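Local coordinates for protein activating signal cointegrator 1 complex subunit 2 (Homo sapiens, PDB 6YXQ) that binds ubiquitin, takes part in DNA alkylation repair and rescue of stalled ribosomes, and recruits ASCC3 and ALKBH3 to damage sites marked by K63-linked polyubiquitin chains, at residues B[97-102]-B[166-171]; B[102-107]-B[253-258]. One frame throughout, in Å; residues are numbered along the deposited sequence.

Contact 1 (B[97-102]-B[166-171])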
loop_
_atom_site.group_PDB
_atom_site.type_symbol
_atom_site.label_atom_id
_atom_site.label_comp_id
_atom_site.label_asym_id
_atom_site.label_seq_id
_atom_site.Cartn_x
_atom_site.Cartn_y
_atom_site.Cartn_z
ATOM N N SER B 97 -0.389 9.077 -1.190
ATOM C CA SER B 97 -1.364 9.230 -0.114
ATOM C C SER B 97 -1.807 7.877 0.412
ATOM O O SER B 97 -1.829 7.641 1.630
ATOM C CB SER B 97 -2.581 10.007 -0.613
ATOM O OG SER B 97 -2.201 11.002 -1.540
ATOM N N TYR B 98 -2.189 6.980 -0.500
ATOM C CA TYR B 98 -2.634 5.657 -0.074
ATOM C C TYR B 98 -1.528 4.936 0.686
ATOM O O TYR B 98 -1.743 4.455 1.801
ATOM C CB TYR B 98 -3.107 4.823 -1.267
ATOM C CG TYR B 98 -3.524 3.415 -0.884
ATOM C CD1 TYR B 98 -4.809 3.148 -0.421
ATOM C CD2 TYR B 98 -2.628 2.355 -0.971
ATOM C CE1 TYR B 98 -5.192 1.857 -0.058
ATOM C CE2 TYR B 98 -3.004 1.065 -0.611
ATOM C CZ TYR B 98 -4.284 0.821 -0.157
ATOM O OH TYR B 98 -4.653 -0.458 0.198
ATOM N N LEU B 99 -0.326 4.869 0.108
ATOM C CA LEU B 99 0.762 4.152 0.770
ATOM C C LEU B 99 1.059 4.737 2.149
ATOM O O LEU B 99 1.281 3.996 3.116
ATOM C CB LEU B 99 2.015 4.182 -0.101
ATOM C CG LEU B 99 2.010 3.305 -1.354
ATOM C CD1 LEU B 99 3.326 3.451 -2.103
ATOM C CD2 LEU B 99 1.742 1.851 -1.004
ATOM N N ARG B 100 1.048 6.066 2.265
ATOM C CA ARG B 100 1.393 6.704 3.528
ATOM C C ARG B 100 0.337 6.449 4.594
ATOM O O ARG B 100 0.678 6.242 5.764
ATOM C CB ARG B 100 1.586 8.206 3.318
ATOM C CG ARG B 100 1.762 8.999 4.608
ATOM C CD ARG B 100 2.127 10.456 4.320
ATOM N NE ARG B 100 2.583 11.159 5.519
ATOM C CZ ARG B 100 3.057 12.400 5.525
ATOM N NH1 ARG B 100 3.140 13.085 4.392
ATOM N NH2 ARG B 100 3.449 12.957 6.663
ATOM N N TYR B 101 -0.950 6.456 4.218
ATOM C CA TYR B 101 -2.003 6.510 5.224
ATOM C C TYR B 101 -2.831 5.240 5.373
ATOM O O TYR B 101 -3.566 5.128 6.360
ATOM C CB TYR B 101 -2.938 7.694 4.941
ATOM C CG TYR B 101 -2.276 9.037 5.162
ATOM C CD1 TYR B 101 -1.838 9.421 6.426
ATOM C CD2 TYR B 101 -2.085 9.919 4.110
ATOM C CE1 TYR B 101 -1.225 10.650 6.633
ATOM C CE2 TYR B 101 -1.476 11.150 4.309
ATOM C CZ TYR B 101 -1.048 11.510 5.569
ATOM O OH TYR B 101 -0.447 12.736 5.752
ATOM N N VAL B 102 -2.723 4.276 4.460
ATOM C CA VAL B 102 -3.588 3.094 4.541
ATOM C C VAL B 102 -3.286 2.337 5.827
ATOM O O VAL B 102 -2.106 2.165 6.186
ATOM C CB VAL B 102 -3.398 2.194 3.304
ATOM C CG1 VAL B 102 -1.956 1.749 3.157
ATOM C CG2 VAL B 102 -4.317 0.986 3.376
ATOM N N LEU B 166 9.450 0.980 1.173
ATOM C CA LEU B 166 9.229 0.411 2.498
ATOM C C LEU B 166 7.747 0.160 2.740
ATOM O O LEU B 166 7.355 -0.914 3.222
ATOM C CB LEU B 166 9.804 1.345 3.564
ATOM C CG LEU B 166 11.247 1.111 4.026
ATOM C CD1 LEU B 166 12.207 1.022 2.852
ATOM C CD2 LEU B 166 11.670 2.214 4.971
ATOM N N ASP B 167 6.912 1.149 2.414
ATOM C CA ASP B 167 5.469 0.979 2.520
ATOM C C ASP B 167 5.005 -0.208 1.690
ATOM O O ASP B 167 4.224 -1.040 2.161
ATOM C CB ASP B 167 4.752 2.256 2.074
ATOM C CG ASP B 167 4.920 3.394 3.058
ATOM O OD1 ASP B 167 4.921 3.125 4.283
ATOM O OD2 ASP B 167 5.045 4.554 2.607
ATOM N N LEU B 168 5.481 -0.302 0.445
ATOM C CA LEU B 168 5.059 -1.383 -0.435
ATOM C C LEU B 168 5.343 -2.733 0.196
ATOM O O LEU B 168 4.493 -3.628 0.175
ATOM C CB LEU B 168 5.766 -1.279 -1.785
ATOM C CG LEU B 168 5.141 -0.327 -2.794
ATOM C CD1 LEU B 168 6.055 -0.178 -4.002
ATOM C CD2 LEU B 168 3.768 -0.841 -3.189
ATOM N N CYS B 169 6.541 -2.893 0.765
ATOM C CA CYS B 169 6.921 -4.174 1.365
ATOM C C CYS B 169 6.077 -4.502 2.578
ATOM O O CYS B 169 5.538 -5.614 2.674
ATOM C CB CYS B 169 8.402 -4.196 1.748
ATOM S SG CYS B 169 9.532 -3.963 0.379
ATOM N N VAL B 170 5.971 -3.565 3.527
ATOM C CA VAL B 170 5.206 -3.904 4.724
ATOM C C VAL B 170 3.743 -4.144 4.374
ATOM O O VAL B 170 3.046 -4.898 5.066
ATOM C CB VAL B 170 5.349 -2.824 5.804
ATOM C CG1 VAL B 170 4.738 -1.518 5.358
ATOM C CG2 VAL B 170 4.711 -3.277 7.106
ATOM N N LEU B 171 3.260 -3.546 3.279
ATOM C CA LEU B 171 1.853 -3.688 2.930
ATOM C C LEU B 171 1.570 -4.971 2.153
ATOM O O LEU B 171 0.553 -5.628 2.403
ATOM C CB LEU B 171 1.386 -2.473 2.127
ATOM C CG LEU B 171 1.179 -1.172 2.915
ATOM C CD1 LEU B 171 0.867 -0.026 1.960
ATOM C CD2 LEU B 171 0.106 -1.283 3.992
#

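Contact 2 (B[102-107]-B[253-258])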
loop_
_atom_site.group_PDB
_atom_site.type_symbol
_atom_site.label_atom_id
_atom_site.label_comp_id
_atom_site.label_asym_id
_atom_site.label_seq_id
_atom_site.Cartn_x
_atom_site.Cartn_y
_atom_site.Cartn_z
ATOM N N VAL B 102 -2.723 4.276 4.460
ATOM C CA VAL B 102 -3.588 3.094 4.541
ATOM C C VAL B 102 -3.286 2.337 5.827
ATOM O O VAL B 102 -2.106 2.165 6.186
ATOM C CB VAL B 102 -3.398 2.194 3.304
ATOM C CG1 VAL B 102 -1.956 1.749 3.157
ATOM C CG2 VAL B 102 -4.317 0.986 3.376
ATOM N N PRO B 103 -4.294 1.903 6.578
ATOM C CA PRO B 103 -4.020 1.190 7.830
ATOM C C PRO B 103 -3.303 -0.126 7.572
ATOM O O PRO B 103 -3.662 -0.885 6.668
ATOM C CB PRO B 103 -5.415 0.971 8.430
ATOM C CG PRO B 103 -6.355 1.098 7.275
ATOM C CD PRO B 103 -5.735 2.121 6.372
ATOM N N ARG B 104 -2.266 -0.375 8.363
ATOM C CA ARG B 104 -1.587 -1.659 8.373
ATOM C C ARG B 104 -2.352 -2.635 9.258
ATOM O O ARG B 104 -3.060 -2.243 10.192
ATOM C CB ARG B 104 -0.143 -1.515 8.870
ATOM C CG ARG B 104 0.808 -0.842 7.886
ATOM C CD ARG B 104 0.728 0.673 7.984
ATOM N NE ARG B 104 1.798 1.345 7.255
ATOM C CZ ARG B 104 1.614 2.105 6.181
ATOM N NH1 ARG B 104 0.396 2.300 5.700
ATOM N NH2 ARG B 104 2.650 2.676 5.586
ATOM N N LYS B 105 -2.208 -3.926 8.951
ATOM C CA LYS B 105 -2.943 -4.929 9.712
ATOM C C LYS B 105 -2.548 -4.900 11.181
ATOM O O LYS B 105 -3.413 -4.932 12.065
ATOM C CB LYS B 105 -2.728 -6.325 9.124
ATOM C CG LYS B 105 -3.590 -7.399 9.805
ATOM C CD LYS B 105 -3.913 -8.563 8.880
ATOM C CE LYS B 105 -4.942 -8.179 7.821
ATOM N NZ LYS B 105 -5.313 -9.321 6.930
ATOM N N PHE B 106 -1.248 -4.815 11.466
ATOM C CA PHE B 106 -0.809 -4.860 12.855
ATOM C C PHE B 106 -1.283 -3.658 13.657
ATOM O O PHE B 106 -1.140 -3.665 14.883
ATOM C CB PHE B 106 0.718 -4.988 12.933
ATOM C CG PHE B 106 1.468 -3.859 12.278
ATOM C CD1 PHE B 106 1.587 -2.626 12.903
ATOM C CD2 PHE B 106 2.074 -4.039 11.045
ATOM C CE1 PHE B 106 2.279 -1.593 12.306
ATOM C CE2 PHE B 106 2.769 -3.014 10.447
ATOM C CZ PHE B 106 2.871 -1.787 11.077
ATOM N N ASP B 107 -1.841 -2.641 13.007
ATOM C CA ASP B 107 -2.382 -1.505 13.735
ATOM C C ASP B 107 -3.612 -1.918 14.541
ATOM O O ASP B 107 -4.240 -2.953 14.291
ATOM C CB ASP B 107 -2.746 -0.370 12.777
ATOM C CG ASP B 107 -1.545 0.446 12.361
ATOM O OD1 ASP B 107 -0.628 0.627 13.192
ATOM O OD2 ASP B 107 -1.521 0.905 11.199
ATOM N N LEU B 253 7.586 2.548 17.525
ATOM C CA LEU B 253 8.665 1.569 17.483
ATOM C C LEU B 253 8.237 0.308 16.742
ATOM O O LEU B 253 8.994 -0.221 15.918
ATOM C CB LEU B 253 9.116 1.232 18.904
ATOM C CG LEU B 253 10.137 0.100 19.036
ATOM C CD1 LEU B 253 11.491 0.478 18.439
ATOM C CD2 LEU B 253 10.280 -0.289 20.494
ATOM N N CYS B 254 7.026 -0.185 17.024
ATOM C CA CYS B 254 6.506 -1.379 16.362
ATOM C C CYS B 254 6.371 -1.167 14.859
ATOM O O CYS B 254 6.776 -2.026 14.062
ATOM C CB CYS B 254 5.155 -1.761 16.969
ATOM S SG CYS B 254 4.385 -3.196 16.192
ATOM N N ASP B 255 5.785 -0.033 14.453
ATOM C CA ASP B 255 5.678 0.262 13.028
ATOM C C ASP B 255 7.053 0.312 12.384
ATOM O O ASP B 255 7.256 -0.243 11.297
ATOM C CB ASP B 255 4.940 1.583 12.801
ATOM C CG ASP B 255 4.887 1.987 11.320
ATOM O OD1 ASP B 255 3.869 1.692 10.661
ATOM O OD2 ASP B 255 5.836 2.616 10.821
ATOM N N THR B 256 8.014 0.950 13.062
ATOM C CA THR B 256 9.345 1.139 12.495
ATOM C C THR B 256 10.059 -0.194 12.303
ATOM O O THR B 256 10.632 -0.460 11.235
ATOM C CB THR B 256 10.158 2.061 13.403
ATOM O OG1 THR B 256 9.427 3.272 13.635
ATOM C CG2 THR B 256 11.493 2.385 12.770
ATOM N N CYS B 257 10.037 -1.047 13.335
ATOM C CA CYS B 257 10.702 -2.345 13.244
ATOM C C CYS B 257 10.031 -3.249 12.227
ATOM O O CYS B 257 10.718 -3.927 11.453
ATOM C CB CYS B 257 10.742 -3.042 14.603
ATOM S SG CYS B 257 11.566 -2.144 15.924
ATOM N N THR B 258 8.697 -3.283 12.213
ATOM C CA THR B 258 8.002 -4.104 11.233
ATOM C C THR B 258 8.309 -3.648 9.813
ATOM O O THR B 258 8.564 -4.479 8.932
ATOM C CB THR B 258 6.502 -4.069 11.507
ATOM O OG1 THR B 258 6.259 -4.452 12.863
ATOM C CG2 THR B 258 5.765 -5.012 10.591
HETATM O O HOH W 1 4.450 1.272 7.698
#

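Contact 1 (B[97-102]-B[166-171])
The flat carboxylate of Asp167 lies beside the backbone carbonyl of Leu99, with Asp167 CG 3.7 Å from Leu99 O. Three other flat groups lie on the 97-102 side. The Tyr98 ring has Val102 CB over the centre of one face, 3.8 Å above its plane, and meets Tyr44 edge-to-face. The Tyr101 ring carries Arg100 CG over the centre of one face. Tyr101 OH in turn lies over one face of the Arg100 guanidinium, offset toward its rim.

This is helix-helix packing in the helical N-terminal part of ASCC2. The end of helix 89-101 crosses helix 162-172, with the segment axes 9.6 Å apart at 61°. Leu99 and Asp167 sit where the backbones come closest, and their CB atoms are 4.0 Å apart. The Asp167 torsion places CG anti to the carbonyl carbon (chi1 -71°), which turns the carboxylate toward the end of helix 89-101.

Two acceptors, the carboxylate and Leu99 O, therefore lie close together. Arg104 NH2 serves both: it forms a salt bridge to Asp167 OD1 and a probable hydrogen bond to Leu99 O. Asp167 OD2 pairs with Arg15 of the ASCC3 chain. These two arginines probably keep the buried aspartate ionised.

The rest of the contact is apolar. In Leu99, CD1 takes the extended place (chi2 -180°), which leaves the other branch, CD2, to lie obliquely across two leucines, 4.0 Å from Leu168 CD2. Phe131 of helix 114-135 packs on both Leu99 and Leu168. The same Leu99 CD2 comes to 3.6 Å from Leu171 CD1. Val102, just past the helix end, meets Leu171 tip to tip: its CG1 is 3.5 Å from Leu171 CD1, with Leu171 CD2 only slightly farther away.

Contact 2 (B[102-107]-B[253-258])
Phe106 and Asp255 are the closest backbone points, with CA atoms 8.3 Å apart, where a type I beta turn from Arg104 to Asp107 meets helix 253-258. Phe106 CG stands between its backbone N and carbonyl carbon (chi1 60°), and the ring points at the helix. Its CE2 touches Thr258 CG2 at 3.6 Å, and Thr258 OG1 lies over one ring face. Asp255 OD1 comes to the ring edge in plane, 3.6 Å from Phe106 CZ, with the carboxylate turned 60° from the ring. Cys254 SG approaches obliquely, 5.0 Å from the Phe106 ring centroid, a cysteine sulfur-aromatic contact.

Here the loop between helices 89-101 and 114-135 docks on helix 243-266, at the interface with ASCC3. Leu180 of the ASCC3 chain packs on Phe106 and Cys254. Asp255 OD2 accepts from Leu10 N of that chain.

Arg104 and Asp255 are too far apart for a direct salt bridge. A water joins them, accepting from Arg104 NE at 2.7 Å and donating to Asp255 OD1 at 3.0 Å. The Arg104 chain bends at chi2 (84°), and NH1 returns to Val102 O at 2.6 Å, near the guanidinium plane. Thr258 OG1 bonds to His318 NE2 of helix 306-340 and gives a hydrogen bond to Cys254 O (2.8 Å), from the carbonyl face opposite Thr258 N.

In the fold
Both contacts are buried, and their centres lie about 10 Å apart. They share Val102, where helix 89-101 ends and the loop to helix 114-135 starts. Contact 1 joins two helices and is mostly aliphatic. Contact 2 sets a loop on a helix, with one aromatic ring among polar groups and a bridging water. Helix 162-172 touches both: Val170 packs on Phe106, and Leu171 lies against the Arg104 side chain. Arg104 thus belongs to the loop of contact 2 while its guanidinium reaches contact 1. Each contact also borders ASCC3, whose chain supplies a salt-bridging arginine to an aspartate in each.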